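Local structure of thiamine-binding periplasmic protein (2QRY) at residues 263-266 with 267-271. The protein captures thiamine and its mono- and diphosphate in the periplasm with high affinity for import through the ThiBPQ ABC transporter. Sequence-based numbering, arbitrary orientation.
Sequences QKFL and QFMVS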
ATOM      1  N   GLN A 263     -20.170   8.959   2.610  1.00 37.79           N
ATOM      2  CA  GLN A 263     -20.610   7.926   1.690  1.00 39.28           C
ATOM      3  C   GLN A 263     -20.598   8.381   0.235  1.00 38.56           C
ATOM      4  O   GLN A 263     -20.410   7.567  -0.671  1.00 37.67           O
ATOM      5  CB  GLN A 263     -21.990   7.435   2.123  1.00 40.67           C
ATOM      6  CG  GLN A 263     -21.944   6.948   3.561  1.00 46.52           C
ATOM      7  CD  GLN A 263     -23.262   6.425   4.087  1.00 49.60           C
ATOM      8  OE1 GLN A 263     -24.275   7.127   4.080  1.00 51.65           O
ATOM      9  NE2 GLN A 263     -23.252   5.183   4.566  1.00 51.12           N
ATOM     10  N   LYS A 264     -20.788   9.675   0.008  1.00 37.49           N
ATOM     11  CA  LYS A 264     -20.755  10.183  -1.353  1.00 39.14           C
ATOM     12  C   LYS A 264     -19.300  10.181  -1.802  1.00 38.30           C
ATOM     13  O   LYS A 264     -19.000  10.066  -2.989  1.00 37.02           O
ATOM     14  CB  LYS A 264     -21.348  11.596  -1.434  1.00 40.71           C
ATOM     15  CG  LYS A 264     -22.831  11.649  -1.093  1.00 44.05           C
ATOM     16  CD  LYS A 264     -23.569  12.728  -1.868  1.00 46.56           C
ATOM     17  CE  LYS A 264     -23.154  14.132  -1.457  1.00 48.21           C
ATOM     18  NZ  LYS A 264     -23.944  15.163  -2.204  1.00 48.67           N
ATOM     19  N   PHE A 265     -18.392  10.300  -0.838  1.00 38.51           N
ATOM     20  CA  PHE A 265     -16.972  10.287  -1.156  1.00 37.05           C
ATOM     21  C   PHE A 265     -16.523   8.870  -1.486  1.00 36.49           C
ATOM     22  O   PHE A 265     -15.705   8.665  -2.380  1.00 36.13           O
ATOM     23  CB  PHE A 265     -16.146  10.834   0.007  1.00 36.16           C
ATOM     24  CG  PHE A 265     -14.667  10.746  -0.223  1.00 34.83           C
ATOM     25  CD1 PHE A 265     -13.949   9.632   0.199  1.00 34.15           C
ATOM     26  CD2 PHE A 265     -14.002  11.751  -0.914  1.00 33.69           C
ATOM     27  CE1 PHE A 265     -12.595   9.522  -0.067  1.00 33.70           C
ATOM     28  CE2 PHE A 265     -12.648  11.651  -1.187  1.00 34.14           C
ATOM     29  CZ  PHE A 265     -11.942  10.533  -0.763  1.00 34.93           C
ATOM     30  N   LEU A 266     -17.063   7.893  -0.765  1.00 36.46           N
ATOM     31  CA  LEU A 266     -16.713   6.496  -0.994  1.00 37.30           C
ATOM     32  C   LEU A 266     -17.224   5.994  -2.347  1.00 38.12           C
ATOM     33  O   LEU A 266     -16.545   5.221  -3.021  1.00 38.01           O
ATOM     34  CB  LEU A 266     -17.262   5.620   0.138  1.00 35.75           C
ATOM     35  CG  LEU A 266     -16.617   5.847   1.516  1.00 37.01           C
ATOM     36  CD1 LEU A 266     -17.306   4.988   2.567  1.00 35.06           C
ATOM     37  CD2 LEU A 266     -15.126   5.521   1.455  1.00 35.88           C
ATOM     38  N   GLN A 267     -18.415   6.437  -2.744  1.00 38.60           N
ATOM     39  CA  GLN A 267     -18.987   6.022  -4.024  1.00 38.85           C
ATOM     40  C   GLN A 267     -18.212   6.686  -5.151  1.00 37.89           C
ATOM     41  O   GLN A 267     -17.873   6.053  -6.147  1.00 37.48           O
ATOM     42  CB  GLN A 267     -20.462   6.430  -4.111  1.00 40.78           C
ATOM     43  CG  GLN A 267     -21.182   5.959  -5.377  1.00 41.78           C
ATOM     44  CD  GLN A 267     -21.374   4.450  -5.426  1.00 43.13           C
ATOM     45  OE1 GLN A 267     -21.981   3.857  -4.529  1.00 42.37           O
ATOM     46  NE2 GLN A 267     -20.861   3.823  -6.481  1.00 44.26           N
ATOM     47  N   PHE A 268     -17.941   7.973  -4.976  1.00 37.73           N
ATOM     48  CA  PHE A 268     -17.206   8.759  -5.956  1.00 38.84           C
ATOM     49  C   PHE A 268     -15.784   8.235  -6.116  1.00 40.11           C
ATOM     50  O   PHE A 268     -15.136   8.437  -7.145  1.00 39.77           O
ATOM     51  CB  PHE A 268     -17.200  10.226  -5.510  1.00 37.92           C
ATOM     52  CG  PHE A 268     -16.080  11.037  -6.083  1.00 38.10           C
ATOM     53  CD1 PHE A 268     -14.871  11.152  -5.400  1.00 38.61           C
ATOM     54  CD2 PHE A 268     -16.224  11.679  -7.307  1.00 37.61           C
ATOM     55  CE1 PHE A 268     -13.820  11.898  -5.931  1.00 38.03           C
ATOM     56  CE2 PHE A 268     -15.179  12.428  -7.849  1.00 37.11           C
ATOM     57  CZ  PHE A 268     -13.977  12.538  -7.160  1.00 37.47           C
HETATM   58  N   MSE A 269     -15.311   7.547  -5.090  1.00 41.61           N
HETATM   59  CA  MSE A 269     -13.969   6.996  -5.092  1.00 42.67           C
HETATM   60  C   MSE A 269     -13.813   5.891  -6.137  1.00 42.38           C
HETATM   61  O   MSE A 269     -12.823   5.858  -6.867  1.00 41.91           O
HETATM   62  CB  MSE A 269     -13.642   6.470  -3.697  1.00 43.78           C
HETATM   63  CG  MSE A 269     -12.201   6.089  -3.491  1.00 45.99           C
HETATM   64 SE   MSE A 269     -11.879   5.722  -1.629  1.00 48.78          SE
HETATM   65  CE  MSE A 269     -12.776   4.013  -1.491  1.00 45.25           C
ATOM     66  N   VAL A 270     -14.789   4.992  -6.211  1.00 41.41           N
ATOM     67  CA  VAL A 270     -14.735   3.905  -7.178  1.00 41.07           C
ATOM     68  C   VAL A 270     -15.216   4.346  -8.560  1.00 41.38           C
ATOM     69  O   VAL A 270     -15.459   3.511  -9.435  1.00 41.70           O
ATOM     70  CB  VAL A 270     -15.592   2.714  -6.725  1.00 40.78           C
ATOM     71  CG1 VAL A 270     -15.091   2.198  -5.399  1.00 40.98           C
ATOM     72  CG2 VAL A 270     -17.048   3.132  -6.623  1.00 41.38           C
ATOM     73  N   SER A 271     -15.346   5.656  -8.757  1.00 40.50           N
ATOM     74  CA  SER A 271     -15.802   6.179 -10.037  1.00 40.28           C
ATOM     75  C   SER A 271     -14.616   6.693 -10.845  1.00 40.24           C
ATOM     76  O   SER A 271     -13.513   6.819 -10.321  1.00 41.79           O
ATOM     77  CB  SER A 271     -16.801   7.314  -9.824  1.00 40.33           C
ATOM     78  OG  SER A 271     -16.135   8.528  -9.534  1.00 41.77           O
TER
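The selenium of selenomethionine M269 approaches the F265 ring obliquely, one helical turn on, in a Met-aromatic contact. M269 SE lies 4.2 Å from F265 CE1, 56° off the ring normal. The M269 chain runs extended through chi2 and bends only at chi3 (73°), which swings its methyl away from the ring to reach L266, where M269 CE sits 4.1 Å from L266 CD2. Methionine, for which selenomethionine stands in here, has a long unbranched chain that can bend at its end, and so suits this place between an aromatic and a branched aliphatic neighbour.

Both segments belong to helix 259-269, which packs its apolar side against the central sheet of this periplasmic solute-binding protein: L266 and M269 both touch A250 of strand 243-252, and M269 also meets V121 and F123. The flat rings of F265 and F268 both reach F47, F265 edge-to-face and F268 with its plane at about 50°, so aromatic groups pack against one another. K264, on the exposed flank, keeps its amine away from this apolar side.

Up to F268 the helix keeps its regular i to i+4 bonds, Q267 N to Q263 O and F268 N to K264 O, each at 3.1 Å. At its end the pattern slackens, M269 N making two weak bonds, to F265 O and to L266 O, before V270 leaves helical geometry. S271, N-cap of helix 272-275, turns its small hydroxyl back so that S271 OG donates to F268 O at 2.6 Å.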